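Long-range contacts in glutathione S-transferase family protein (PDB 5F06), which binds glutathione and, as a phi-class glutathione transferase, probably conjugates it to electrophilic compounds: residues L20-L25 / Y82-H87; A94-W99 / Y156-F161; A110-V115 / L170-Y175. All blocks are in the same frame, centred on the assembly; numbering follows the deposited sequence.

Contact 1: L20-L25 / Y82-H87; sequences LHEKNL and YDLIRH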
ATOM      1  N   LEU A  20      18.200  -3.440  -2.377  1.00  9.41           N
ATOM      2  CA  LEU A  20      19.209  -4.375  -2.872  1.00  9.40           C
ATOM      3  C   LEU A  20      20.566  -4.154  -2.192  1.00 10.16           C
ATOM      4  O   LEU A  20      21.242  -5.117  -1.829  1.00 10.00           O
ATOM      5  CB  LEU A  20      19.348  -4.255  -4.393  1.00  8.69           C
ATOM      6  CG  LEU A  20      18.177  -4.816  -5.207  1.00  9.62           C
ATOM      7  CD1 LEU A  20      18.160  -4.258  -6.627  1.00  9.32           C
ATOM      8  CD2 LEU A  20      18.242  -6.334  -5.242  1.00 11.43           C
ATOM      9  N   HIS A  21      20.959  -2.896  -2.004  1.00 11.99           N
ATOM     10  CA  HIS A  21      22.244  -2.590  -1.372  1.00 13.28           C
ATOM     11  C   HIS A  21      22.241  -2.888   0.121  1.00 12.69           C
ATOM     12  O   HIS A  21      23.243  -3.373   0.659  1.00 14.06           O
ATOM     13  CB  HIS A  21      22.625  -1.124  -1.602  1.00 12.93           C
ATOM     14  CG  HIS A  21      22.944  -0.805  -3.027  1.00 14.57           C
ATOM     15  ND1 HIS A  21      23.806  -1.572  -3.783  1.00 16.50           N
ATOM     16  CD2 HIS A  21      22.527   0.199  -3.833  1.00 14.22           C
ATOM     17  CE1 HIS A  21      23.903  -1.054  -4.994  1.00 16.86           C
ATOM     18  NE2 HIS A  21      23.137   0.022  -5.051  1.00 15.45           N
ATOM     19  N   GLU A  22      21.135  -2.583   0.797  1.00 11.14           N
ATOM     20  CA  GLU A  22      20.997  -2.924   2.210  1.00 12.22           C
ATOM     21  C   GLU A  22      21.225  -4.418   2.412  1.00 13.56           C
ATOM     22  O   GLU A  22      21.803  -4.837   3.414  1.00 12.80           O
ATOM     23  CB  GLU A  22      19.616  -2.529   2.739  1.00 11.33           C
ATOM     24  CG  GLU A  22      19.391  -1.029   2.873  1.00 11.88           C
ATOM     25  CD  GLU A  22      20.133  -0.409   4.049  1.00 14.80           C
ATOM     26  OE1 GLU A  22      20.778  -1.147   4.820  1.00 15.69           O
ATOM     27  OE2 GLU A  22      20.063   0.827   4.200  1.00 15.57           O
ATOM     28  N   LYS A  23      20.778  -5.216   1.446  1.00 13.31           N
ATOM     29  CA  LYS A  23      20.862  -6.670   1.551  1.00 12.01           C
ATOM     30  C   LYS A  23      22.180  -7.212   0.987  1.00 13.94           C
ATOM     31  O   LYS A  23      22.408  -8.424   0.990  1.00 15.93           O
ATOM     32  CB  LYS A  23      19.674  -7.316   0.831  1.00 10.86           C
ATOM     33  CG  LYS A  23      18.302  -6.917   1.396  1.00 11.16           C
ATOM     34  CD  LYS A  23      18.123  -7.318   2.852  1.00 13.36           C
ATOM     35  CE  LYS A  23      18.076  -8.830   3.034  1.00 14.31           C
ATOM     36  NZ  LYS A  23      18.005  -9.219   4.468  1.00 16.13           N
ATOM     37  N   ASN A  24      23.046  -6.313   0.524  1.00 14.96           N
ATOM     38  CA  ASN A  24      24.338  -6.691  -0.059  1.00 15.62           C
ATOM     39  C   ASN A  24      24.192  -7.663  -1.228  1.00 15.15           C
ATOM     40  O   ASN A  24      24.971  -8.607  -1.350  1.00 17.26           O
ATOM     41  CB  ASN A  24      25.247  -7.325   0.999  1.00 17.08           C
ATOM     42  CG  ASN A  24      25.580  -6.379   2.134  1.00 18.00           C
ATOM     43  OD1 ASN A  24      25.557  -5.159   1.972  1.00 19.57           O
ATOM     44  ND2 ASN A  24      25.916  -6.943   3.291  1.00 18.08           N
ATOM     45  N   LEU A  25      23.209  -7.428  -2.090  1.00 11.74           N
ATOM     46  CA  LEU A  25      22.916  -8.355  -3.182  1.00 10.87           C
ATOM     47  C   LEU A  25      23.542  -7.946  -4.511  1.00 11.04           C
ATOM     48  O   LEU A  25      23.636  -6.757  -4.835  1.00 10.95           O
ATOM     49  CB  LEU A  25      21.404  -8.488  -3.362  1.00 10.18           C
ATOM     50  CG  LEU A  25      20.652  -9.175  -2.220  1.00 11.91           C
ATOM     51  CD1 LEU A  25      19.156  -9.058  -2.434  1.00 12.76           C
ATOM     52  CD2 LEU A  25      21.063 -10.637  -2.100  1.00 12.96           C
ATOM     53  N   TYR A  82      21.358  -6.413   5.856  1.00 13.18           N
ATOM     54  CA  TYR A  82      20.613  -5.801   6.945  1.00 13.40           C
ATOM     55  C   TYR A  82      19.249  -6.456   7.172  1.00 12.75           C
ATOM     56  O   TYR A  82      18.578  -6.878   6.236  1.00 12.80           O
ATOM     57  CB  TYR A  82      20.416  -4.303   6.704  1.00 13.19           C
ATOM     58  CG  TYR A  82      19.789  -3.651   7.905  1.00 13.34           C
ATOM     59  CD1 TYR A  82      20.566  -3.248   8.981  1.00 14.84           C
ATOM     60  CD2 TYR A  82      18.414  -3.483   7.987  1.00 12.54           C
ATOM     61  CE1 TYR A  82      19.993  -2.673  10.096  1.00 15.21           C
ATOM     62  CE2 TYR A  82      17.834  -2.913   9.097  1.00 13.00           C
ATOM     63  CZ  TYR A  82      18.626  -2.511  10.150  1.00 14.04           C
ATOM     64  OH  TYR A  82      18.048  -1.941  11.260  1.00 14.40           O
ATOM     65  N   ASP A  83      18.853  -6.503   8.440  1.00 14.25           N
ATOM     66  CA  ASP A  83      17.594  -7.105   8.869  1.00 15.03           C
ATOM     67  C   ASP A  83      16.418  -6.138   8.683  1.00 14.54           C
ATOM     68  O   ASP A  83      15.983  -5.487   9.636  1.00 14.94           O
ATOM     69  CB  ASP A  83      17.719  -7.530  10.336  1.00 16.40           C
ATOM     70  CG  ASP A  83      16.494  -8.256  10.850  1.00 17.43           C
ATOM     71  OD1 ASP A  83      15.630  -8.645  10.037  1.00 17.96           O
ATOM     72  OD2 ASP A  83      16.413  -8.448  12.081  1.00 18.24           O
ATOM     73  N   LEU A  84      15.905  -6.060   7.455  1.00 12.02           N
ATOM     74  CA  LEU A  84      14.927  -5.033   7.091  1.00 12.04           C
ATOM     75  C   LEU A  84      13.506  -5.299   7.597  1.00 11.81           C
ATOM     76  O   LEU A  84      12.772  -4.349   7.874  1.00 10.76           O
ATOM     77  CB  LEU A  84      14.877  -4.863   5.567  1.00 11.22           C
ATOM     78  CG  LEU A  84      16.026  -4.104   4.902  1.00 12.85           C
ATOM     79  CD1 LEU A  84      15.929  -4.208   3.388  1.00 14.19           C
ATOM     80  CD2 LEU A  84      16.023  -2.639   5.331  1.00 13.88           C
ATOM     81  N   ILE A  85      13.109  -6.570   7.700  1.00 11.83           N
ATOM     82  CA  ILE A  85      11.742  -6.898   8.115  1.00 13.27           C
ATOM     83  C   ILE A  85      11.687  -7.686   9.428  1.00 13.65           C
ATOM     84  O   ILE A  85      10.624  -8.152   9.834  1.00 14.04           O
ATOM     85  CB  ILE A  85      10.991  -7.676   7.011  1.00 15.78           C
ATOM     86  CG1 ILE A  85      11.703  -8.990   6.668  1.00 18.81           C
ATOM     87  CG2 ILE A  85      10.846  -6.793   5.768  1.00 16.28           C
ATOM     88  CD1 ILE A  85      10.880  -9.914   5.781  1.00 22.61           C
ATOM     89  N   ARG A  86      12.837  -7.809  10.090  1.00 11.96           N
ATOM     90  CA  ARG A  86      12.915  -8.284  11.475  1.00 12.77           C
ATOM     91  C   ARG A  86      12.501  -9.755  11.610  1.00 14.60           C
ATOM     92  O   ARG A  86      11.538 -10.089  12.300  1.00 15.76           O
ATOM     93  CB  ARG A  86      12.057  -7.393  12.379  1.00 12.42           C
ATOM     94  CG  ARG A  86      12.178  -5.894  12.078  1.00 11.78           C
ATOM     95  CD  ARG A  86      13.630  -5.424  12.001  1.00 11.95           C
ATOM     96  NE  ARG A  86      14.304  -5.469  13.290  1.00 13.00           N
ATOM     97  CZ  ARG A  86      15.586  -5.167  13.472  1.00 13.85           C
ATOM     98  NH1 ARG A  86      16.343  -4.802  12.442  1.00 13.63           N
ATOM     99  NH2 ARG A  86      16.116  -5.228  14.683  1.00 15.22           N
ATOM    100  N   HIS A  87      13.270 -10.631  10.971  1.00 18.65           N
ATOM    101  CA  HIS A  87      12.912 -12.045  10.847  1.00 21.24           C
ATOM    102  C   HIS A  87      13.086 -12.882  12.120  1.00 23.17           C
ATOM    103  O   HIS A  87      12.785 -14.077  12.110  1.00 25.85           O
ATOM    104  CB  HIS A  87      13.734 -12.684   9.721  1.00 21.09           C
ATOM    105  CG  HIS A  87      15.193 -12.804  10.032  1.00 22.64           C
ATOM    106  ND1 HIS A  87      16.081 -11.768   9.848  1.00 22.92           N
ATOM    107  CD2 HIS A  87      15.920 -13.841  10.511  1.00 25.44           C
ATOM    108  CE1 HIS A  87      17.292 -12.158  10.203  1.00 23.34           C
ATOM    109  NE2 HIS A  87      17.222 -13.413  10.610  1.00 25.98           N
TER
HETATM  110  O   HOH W   1      15.458  -8.475   5.249  1.00  9.05           O
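Tyr82 meets the C-terminal end of helix 11-22 with its backbone, and Glu22 and Lys23 take hold of it from there. The helix ends in a Schellman motif, with Asn24 at positive phi. The helix belongs to the thioredoxin-like N-terminal domain of a glutathione transferase. The loop of residues 82-87 leads from helix 66-76 to helix 90-120. Tyr82 N gives a nearly straight bond (167°) to Glu22 O, at 2.9 Å. In return Lys23 NZ donates to Tyr82 O at 3.0 Å. Tyr82 is thus held at both its N-H and its carbonyl.

The tight part is the buried apolar patch beside these bonds. Leu84 CD1 packs against Lys23 CD at 3.8 Å and against Glu22 CB at 4.1 Å. The lysine chain bends at chi2 and chi3, which folds its methylenes over Leu84 and brings the ammonium back to the Tyr82 carbonyl. Lys23 NZ also bonds to Thr80 O and Phe77 O, so its positive charge sits among several carbonyls.

The Tyr82 ring side is looser, and Tyr82 is partly exposed. The carboxylate of its buried partner Glu22 lies alongside the Tyr82 side chain, its plane 65° from the ring, and OE1 comes to 3.7 Å from Tyr82 CB. Its other oxygen, OE2, forms a salt bridge with Arg201, and Tyr82 OH bonds to Tyr162 O. A water accepts from Lys23 NZ at 2.8 Å and, weakly, from Leu84 N at 3.3 Å.

Contact 2: A94-W99 / Y156-F161; sequences ASVKVW and YLAGDF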
ATOM      1  N   ALA A  94       5.901  -7.097  13.123  1.00 14.40           N
ATOM      2  CA  ALA A  94       4.526  -6.624  13.032  1.00 13.64           C
ATOM      3  C   ALA A  94       4.485  -5.106  12.901  1.00 13.73           C
ATOM      4  O   ALA A  94       3.742  -4.562  12.087  1.00 11.60           O
ATOM      5  CB  ALA A  94       3.732  -7.075  14.242  1.00 15.90           C
ATOM      6  N   SER A  95       5.293  -4.428  13.709  1.00 16.64           N
ATOM      7  CA  SER A  95       5.368  -2.974  13.677  1.00 16.15           C
ATOM      8  C   SER A  95       5.843  -2.471  12.315  1.00 12.55           C
ATOM      9  O   SER A  95       5.373  -1.447  11.822  1.00 12.21           O
ATOM     10  CB  SER A  95       6.303  -2.469  14.776  1.00 15.70           C
ATOM     11  OG  SER A  95       6.272  -1.059  14.855  1.00 14.84           O
ATOM     12  N   VAL A  96       6.778  -3.191  11.707  1.00 12.04           N
ATOM     13  CA  VAL A  96       7.246  -2.834  10.376  1.00 10.45           C
ATOM     14  C   VAL A  96       6.073  -2.881   9.402  1.00  9.99           C
ATOM     15  O   VAL A  96       5.912  -1.975   8.588  1.00 10.69           O
ATOM     16  CB  VAL A  96       8.388  -3.763   9.899  1.00 10.55           C
ATOM     17  CG1 VAL A  96       8.706  -3.542   8.410  1.00 10.53           C
ATOM     18  CG2 VAL A  96       9.632  -3.535  10.738  1.00 11.68           C
ATOM     19  N   LYS A  97       5.237  -3.914   9.506  1.00 11.62           N
ATOM     20  CA  LYS A  97       4.071  -4.040   8.629  1.00 14.23           C
ATOM     21  C   LYS A  97       3.132  -2.847   8.789  1.00 13.17           C
ATOM     22  O   LYS A  97       2.560  -2.357   7.810  1.00 12.52           O
ATOM     23  CB  LYS A  97       3.310  -5.341   8.911  1.00 17.87           C
ATOM     24  CG  LYS A  97       4.051  -6.597   8.490  1.00 21.94           C
ATOM     25  CD  LYS A  97       3.208  -7.853   8.688  1.00 25.84           C
ATOM     26  CE  LYS A  97       3.910  -9.081   8.124  1.00 27.15           C
ATOM     27  NZ  LYS A  97       4.270  -8.909   6.685  1.00 27.90           N
ATOM     28  N   VAL A  98       2.975  -2.379  10.024  1.00 11.44           N
ATOM     29  CA  VAL A  98       2.114  -1.236  10.293  1.00 11.72           C
ATOM     30  C   VAL A  98       2.625  -0.010   9.546  1.00 11.20           C
ATOM     31  O   VAL A  98       1.875   0.640   8.816  1.00 11.14           O
ATOM     32  CB  VAL A  98       2.029  -0.929  11.803  1.00 12.09           C
ATOM     33  CG1 VAL A  98       1.308   0.389  12.057  1.00 12.14           C
ATOM     34  CG2 VAL A  98       1.320  -2.066  12.535  1.00 11.99           C
ATOM     35  N   TRP A  99       3.910   0.287   9.701  1.00 11.73           N
ATOM     36  CA  TRP A  99       4.438   1.542   9.199  1.00 11.49           C
ATOM     37  C   TRP A  99       4.801   1.497   7.715  1.00 11.13           C
ATOM     38  O   TRP A  99       4.898   2.554   7.092  1.00 10.60           O
ATOM     39  CB  TRP A  99       5.627   1.973  10.060  1.00 11.19           C
ATOM     40  CG  TRP A  99       5.130   2.405  11.403  1.00 11.38           C
ATOM     41  CD1 TRP A  99       5.027   1.635  12.526  1.00 11.23           C
ATOM     42  CD2 TRP A  99       4.608   3.695  11.751  1.00 12.54           C
ATOM     43  NE1 TRP A  99       4.486   2.370  13.553  1.00 12.65           N
ATOM     44  CE2 TRP A  99       4.224   3.635  13.106  1.00 13.32           C
ATOM     45  CE3 TRP A  99       4.439   4.893  11.053  1.00 12.96           C
ATOM     46  CZ2 TRP A  99       3.685   4.732  13.775  1.00 15.73           C
ATOM     47  CZ3 TRP A  99       3.900   5.978  11.719  1.00 12.68           C
ATOM     48  CH2 TRP A  99       3.528   5.891  13.064  1.00 14.43           C
ATOM     49  N   TYR A 156      13.395   5.283  14.925  1.00 12.85           N
ATOM     50  CA  TYR A 156      12.863   5.123  13.576  1.00 11.80           C
ATOM     51  C   TYR A 156      11.354   4.891  13.680  1.00 11.14           C
ATOM     52  O   TYR A 156      10.808   4.873  14.781  1.00 11.44           O
ATOM     53  CB  TYR A 156      13.584   3.975  12.857  1.00 11.73           C
ATOM     54  CG  TYR A 156      15.088   4.179  12.816  1.00 12.78           C
ATOM     55  CD1 TYR A 156      15.681   4.935  11.809  1.00 13.57           C
ATOM     56  CD2 TYR A 156      15.910   3.642  13.798  1.00 13.81           C
ATOM     57  CE1 TYR A 156      17.055   5.141  11.780  1.00 14.07           C
ATOM     58  CE2 TYR A 156      17.284   3.841  13.776  1.00 15.09           C
ATOM     59  CZ  TYR A 156      17.850   4.590  12.765  1.00 16.29           C
ATOM     60  OH  TYR A 156      19.214   4.797  12.741  1.00 18.04           O
ATOM     61  N   LEU A 157      10.673   4.737  12.551  1.00 11.21           N
ATOM     62  CA  LEU A 157       9.215   4.705  12.560  1.00 10.22           C
ATOM     63  C   LEU A 157       8.628   3.471  13.246  1.00 11.22           C
ATOM     64  O   LEU A 157       7.633   3.581  13.963  1.00 13.19           O
ATOM     65  CB  LEU A 157       8.673   4.795  11.129  1.00 10.13           C
ATOM     66  CG  LEU A 157       8.819   6.147  10.413  1.00  9.71           C
ATOM     67  CD1 LEU A 157       8.400   6.006   8.959  1.00  9.80           C
ATOM     68  CD2 LEU A 157       8.014   7.259  11.091  1.00 11.31           C
ATOM     69  N   ALA A 158       9.228   2.303  13.034  1.00 10.72           N
ATOM     70  CA  ALA A 158       8.657   1.059  13.555  1.00 11.20           C
ATOM     71  C   ALA A 158       9.218   0.682  14.924  1.00 11.94           C
ATOM     72  O   ALA A 158       8.747  -0.273  15.546  1.00 11.90           O
ATOM     73  CB  ALA A 158       8.892  -0.078  12.571  1.00 11.18           C
ATOM     74  N   GLY A 159      10.224   1.423  15.382  1.00 12.09           N
ATOM     75  CA  GLY A 159      10.913   1.105  16.619  1.00 13.56           C
ATOM     76  C   GLY A 159      12.313   1.691  16.630  1.00 13.75           C
ATOM     77  O   GLY A 159      12.641   2.538  15.797  1.00 12.77           O
ATOM     78  N   ASP A 160      13.141   1.239  17.571  1.00 15.05           N
ATOM     79  CA  ASP A 160      14.515   1.724  17.693  1.00 16.66           C
ATOM     80  C   ASP A 160      15.454   0.936  16.779  1.00 17.48           C
ATOM     81  O   ASP A 160      16.567   0.582  17.164  1.00 20.70           O
ATOM     82  CB  ASP A 160      14.982   1.637  19.153  1.00 18.08           C
ATOM     83  CG  ASP A 160      14.299   2.661  20.046  1.00 18.72           C
ATOM     84  OD1 ASP A 160      14.150   3.825  19.616  1.00 18.62           O
ATOM     85  OD2 ASP A 160      13.906   2.302  21.175  1.00 19.25           O
ATOM     86  N   PHE A 161      14.983   0.666  15.565  1.00 15.43           N
ATOM     87  CA  PHE A 161      15.769  -0.017  14.540  1.00 15.29           C
ATOM     88  C   PHE A 161      15.340   0.481  13.170  1.00 14.13           C
ATOM     89  O   PHE A 161      14.155   0.729  12.937  1.00 12.29           O
ATOM     90  CB  PHE A 161      15.580  -1.532  14.623  1.00 15.19           C
ATOM     91  CG  PHE A 161      14.138  -1.953  14.639  1.00 13.87           C
ATOM     92  CD1 PHE A 161      13.445  -2.149  13.454  1.00 12.96           C
ATOM     93  CD2 PHE A 161      13.466  -2.127  15.841  1.00 14.31           C
ATOM     94  CE1 PHE A 161      12.117  -2.521  13.469  1.00 12.56           C
ATOM     95  CE2 PHE A 161      12.137  -2.500  15.858  1.00 13.81           C
ATOM     96  CZ  PHE A 161      11.464  -2.697  14.671  1.00 13.01           C
TER
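Ser95 OG donates to Ala158 O at 2.7 Å, the one hydrogen bond between residues 94-99 and the loop of residues 156-161. The hydroxyl lies anti to its own backbone N (chi1 -174°), which turns it to the loop. It approaches the carbonyl well off its axis, with a C=O...donor angle of 117°.

Around this bond the contact is apolar. Ala158 CB sits close to the helix backbone and touches Val96 CG2 at 4.0 Å. The same methyl of Val96 meets the edge of the Phe161 ring, near the ring plane, with CG2 at 3.8 Å from CE1. Trp99 turns one face of its indole to the loop. Leu157 O lies 3.3 Å above the indole plane, toward the rim. It is not hydrogen-bonded to Trp99 NE1, because the angle is poor; Lys150 NZ donates to this carbonyl instead. The opposite indole face carries Val98 CG1, so the ring is packed on both sides.

This is helix-to-loop packing in the helical C-terminal domain of the glutathione transferase fold, next to the subunit interface. Helix 90-120 also meets the second subunit: Trp99 packs on Phe50 and Lys97 NZ bonds to Ser71 OG of that subunit. The loop joins helix 130-153 to helix 164-167, and Leu157 also packs on Tyr147 and Leu151 of the former.

Contact 3: A110-V115 / L170-Y175; sequences AIAPIV and LPYTYY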
ATOM      1  N   ALA A 110       0.370  11.710  -0.241  1.00 11.90           N
ATOM      2  CA  ALA A 110       0.541  13.132   0.034  1.00 12.67           C
ATOM      3  C   ALA A 110       1.832  13.685  -0.579  1.00 12.54           C
ATOM      4  O   ALA A 110       1.851  14.813  -1.065  1.00 14.71           O
ATOM      5  CB  ALA A 110       0.520  13.380   1.544  1.00 13.96           C
ATOM      6  N   ILE A 111       2.907  12.900  -0.568  1.00  8.56           N
ATOM      7  CA  ILE A 111       4.189  13.397  -1.077  1.00  9.57           C
ATOM      8  C   ILE A 111       4.320  13.219  -2.592  1.00 10.23           C
ATOM      9  O   ILE A 111       4.968  14.027  -3.262  1.00 10.64           O
ATOM     10  CB  ILE A 111       5.387  12.709  -0.374  1.00 10.23           C
ATOM     11  CG1 ILE A 111       6.685  13.437  -0.722  1.00 11.22           C
ATOM     12  CG2 ILE A 111       5.467  11.227  -0.727  1.00  8.62           C
ATOM     13  CD1 ILE A 111       7.836  13.108   0.196  1.00 14.39           C
ATOM     14  N   ALA A 112       3.695  12.182  -3.142  1.00 10.12           N
ATOM     15  CA  ALA A 112       3.833  11.909  -4.571  1.00 11.77           C
ATOM     16  C   ALA A 112       3.379  13.098  -5.438  1.00 12.26           C
ATOM     17  O   ALA A 112       4.090  13.484  -6.367  1.00 13.36           O
ATOM     18  CB  ALA A 112       3.064  10.644  -4.951  1.00 12.92           C
ATOM     19  N   PRO A 113       2.208  13.690  -5.143  1.00 12.54           N
ATOM     20  CA  PRO A 113       1.761  14.801  -5.992  1.00 12.80           C
ATOM     21  C   PRO A 113       2.686  16.017  -5.927  1.00 13.05           C
ATOM     22  O   PRO A 113       2.815  16.745  -6.913  1.00 14.14           O
ATOM     23  CB  PRO A 113       0.376  15.150  -5.427  1.00 14.36           C
ATOM     24  CG  PRO A 113      -0.041  13.967  -4.642  1.00 13.62           C
ATOM     25  CD  PRO A 113       1.219  13.377  -4.099  1.00 11.97           C
ATOM     26  N   ILE A 114       3.316  16.241  -4.780  1.00 12.29           N
ATOM     27  CA  ILE A 114       4.243  17.357  -4.639  1.00 12.02           C
ATOM     28  C   ILE A 114       5.398  17.183  -5.619  1.00 13.09           C
ATOM     29  O   ILE A 114       5.723  18.090  -6.387  1.00 14.46           O
ATOM     30  CB  ILE A 114       4.794  17.460  -3.197  1.00 12.15           C
ATOM     31  CG1 ILE A 114       3.645  17.680  -2.211  1.00 12.24           C
ATOM     32  CG2 ILE A 114       5.819  18.579  -3.095  1.00 13.87           C
ATOM     33  CD1 ILE A 114       4.054  17.605  -0.741  1.00 13.01           C
ATOM     34  N   VAL A 115       6.001  16.000  -5.600  1.00 11.19           N
ATOM     35  CA  VAL A 115       7.160  15.722  -6.432  1.00 10.31           C
ATOM     36  C   VAL A 115       6.757  15.684  -7.902  1.00 10.91           C
ATOM     37  O   VAL A 115       7.518  16.117  -8.771  1.00 11.76           O
ATOM     38  CB  VAL A 115       7.831  14.393  -6.021  1.00 10.97           C
ATOM     39  CG1 VAL A 115       8.899  13.971  -7.020  1.00 13.17           C
ATOM     40  CG2 VAL A 115       8.437  14.531  -4.630  1.00 11.38           C
ATOM     41  N   LEU A 170      12.531   6.923   1.380  1.00  8.37           N
ATOM     42  CA  LEU A 170      13.743   7.605   0.942  1.00  9.92           C
ATOM     43  C   LEU A 170      13.605   8.330  -0.404  1.00  9.56           C
ATOM     44  O   LEU A 170      13.973   9.500  -0.500  1.00  9.78           O
ATOM     45  CB  LEU A 170      14.914   6.615   0.879  1.00 11.18           C
ATOM     46  CG  LEU A 170      15.536   6.242   2.234  1.00 10.88           C
ATOM     47  CD1 LEU A 170      16.477   5.059   2.073  1.00 11.94           C
ATOM     48  CD2 LEU A 170      16.282   7.421   2.862  1.00 11.57           C
ATOM     49  N   PRO A 171      13.068   7.658  -1.439  1.00  9.78           N
ATOM     50  CA  PRO A 171      13.185   8.286  -2.764  1.00 10.18           C
ATOM     51  C   PRO A 171      12.343   9.552  -2.952  1.00  9.85           C
ATOM     52  O   PRO A 171      12.903  10.548  -3.401  1.00 10.05           O
ATOM     53  CB  PRO A 171      12.722   7.178  -3.722  1.00  9.54           C
ATOM     54  CG  PRO A 171      12.855   5.921  -2.958  1.00  9.56           C
ATOM     55  CD  PRO A 171      12.553   6.282  -1.537  1.00 10.18           C
ATOM     56  N   TYR A 172      11.053   9.533  -2.626  1.00 10.23           N
ATOM     57  CA  TYR A 172      10.234  10.733  -2.817  1.00 10.91           C
ATOM     58  C   TYR A 172      10.696  11.849  -1.887  1.00 11.03           C
ATOM     59  O   TYR A 172      10.674  13.026  -2.249  1.00 10.15           O
ATOM     60  CB  TYR A 172       8.750  10.445  -2.582  1.00 10.56           C
ATOM     61  CG  TYR A 172       7.989  10.068  -3.832  1.00 11.47           C
ATOM     62  CD1 TYR A 172       8.040  10.861  -4.969  1.00 12.24           C
ATOM     63  CD2 TYR A 172       7.207   8.922  -3.873  1.00 13.10           C
ATOM     64  CE1 TYR A 172       7.352  10.521  -6.113  1.00 12.72           C
ATOM     65  CE2 TYR A 172       6.511   8.575  -5.017  1.00 13.68           C
ATOM     66  CZ  TYR A 172       6.591   9.380  -6.133  1.00 13.39           C
ATOM     67  OH  TYR A 172       5.899   9.038  -7.270  1.00 14.95           O
ATOM     68  N   THR A 173      11.127  11.483  -0.688  1.00 11.99           N
ATOM     69  CA  THR A 173      11.567  12.488   0.259  1.00 12.23           C
ATOM     70  C   THR A 173      12.855  13.121  -0.256  1.00 12.56           C
ATOM     71  O   THR A 173      13.044  14.329  -0.133  1.00 13.14           O
ATOM     72  CB  THR A 173      11.769  11.901   1.662  1.00 11.15           C
ATOM     73  OG1 THR A 173      10.580  11.209   2.062  1.00 10.86           O
ATOM     74  CG2 THR A 173      12.058  13.008   2.671  1.00 12.24           C
ATOM     75  N   TYR A 174      13.724  12.318  -0.866  1.00 12.00           N
ATOM     76  CA  TYR A 174      14.980  12.840  -1.392  1.00 12.73           C
ATOM     77  C   TYR A 174      14.714  13.973  -2.380  1.00 12.72           C
ATOM     78  O   TYR A 174      15.386  15.008  -2.355  1.00 12.80           O
ATOM     79  CB  TYR A 174      15.802  11.736  -2.067  1.00 14.01           C
ATOM     80  CG  TYR A 174      17.155  12.226  -2.524  1.00 16.33           C
ATOM     81  CD1 TYR A 174      18.134  12.559  -1.597  1.00 16.70           C
ATOM     82  CD2 TYR A 174      17.449  12.377  -3.870  1.00 15.90           C
ATOM     83  CE1 TYR A 174      19.364  13.017  -1.995  1.00 17.48           C
ATOM     84  CE2 TYR A 174      18.686  12.838  -4.279  1.00 17.27           C
ATOM     85  CZ  TYR A 174      19.638  13.154  -3.336  1.00 17.33           C
ATOM     86  OH  TYR A 174      20.874  13.616  -3.725  1.00 17.68           O
ATOM     87  N   TYR A 175      13.717  13.787  -3.236  1.00 12.16           N
ATOM     88  CA  TYR A 175      13.386  14.806  -4.221  1.00 11.53           C
ATOM     89  C   TYR A 175      12.630  15.977  -3.594  1.00 12.15           C
ATOM     90  O   TYR A 175      12.826  17.126  -3.997  1.00 12.36           O
ATOM     91  CB  TYR A 175      12.572  14.198  -5.361  1.00 12.88           C
ATOM     92  CG  TYR A 175      13.404  13.497  -6.424  1.00 15.08           C
ATOM     93  CD1 TYR A 175      14.693  13.925  -6.732  1.00 17.85           C
ATOM     94  CD2 TYR A 175      12.893  12.420  -7.131  1.00 15.96           C
ATOM     95  CE1 TYR A 175      15.447  13.294  -7.701  1.00 18.84           C
ATOM     96  CE2 TYR A 175      13.646  11.782  -8.108  1.00 16.89           C
ATOM     97  CZ  TYR A 175      14.919  12.229  -8.386  1.00 17.06           C
ATOM     98  OH  TYR A 175      15.678  11.612  -9.356  1.00 16.73           O
TER
HETATM   99  O   HOH W   2       4.638  11.247  -8.348  1.00 27.28           O
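Tyr172 lays one face of its ring over the backbone of Ala112. Ala112 CA stands 4.1 Å from the ring centroid and 13° off the ring normal, a CH-pi contact. Ala112 CB continues the overlap toward the phenol end and touches Tyr172 CZ at 3.9 Å.

The same ring is hemmed in by two branched side chains one helical turn apart. Val115 lies beside it, with CB at 3.7 Å from Tyr172 CD1. Its CG1 methyl is at the ring edge, in plane, and its CG2 reaches the Tyr172 carbonyl oxygen. Ile111 comes from the root of the side chain, with CG2 at 3.9 Å from Tyr172 CB. Its CG1 is anti to the backbone N, and CD1 extends from there over the backbone of Tyr172 and Thr173. The first torsion of Tyr172, -92°, departs from the usual staggered value, consistent with a ring fitted among these neighbours. Further along, Val115 CG1 packs on Tyr175 CB.

No direct hydrogen bond joins the two segments. A water links them at the phenol end: it donates to Ala112 O at 3.0 Å and pairs with Tyr172 OH at 2.8 Å. Tyr175 OH turns to other partners, Met9 O and Met211 O. Thr173 OG1 bonds to His169 O and Tyr107 OH.

The short helical segments cross at 43°, with axes 9.6 Å apart. This is helix-on-helix packing within the all-helical C-terminal domain of the glutathione transferase fold. It borders the active site: Tyr172 and Tyr175 both pack on Thr11, a glutathione-binding residue, and the Tyr172 side chain lies about 5 Å from bound glutathione at its nearest atoms.

How the contacts relate
All three contacts are largely buried, but their places differ. Contact 3 is nearest the middle of the chain, its centre about 9 Å from the chain centre; contacts 1 and 2 have their centres about 15 and 16 Å out. Contacts 2 and 3 share helix 90-120, at separate levels, and do not touch. Contacts 1 and 2 do touch: Arg86 meets Val96 and makes a cation-pi contact with Phe161. Contact 1 ties the N-terminal domain to the linker through backbone and lysine bonds. Contact 2 sets one serine bond among apolar groups. Contact 3 is helix-on-helix packing with a bridging water, beside the glutathione site.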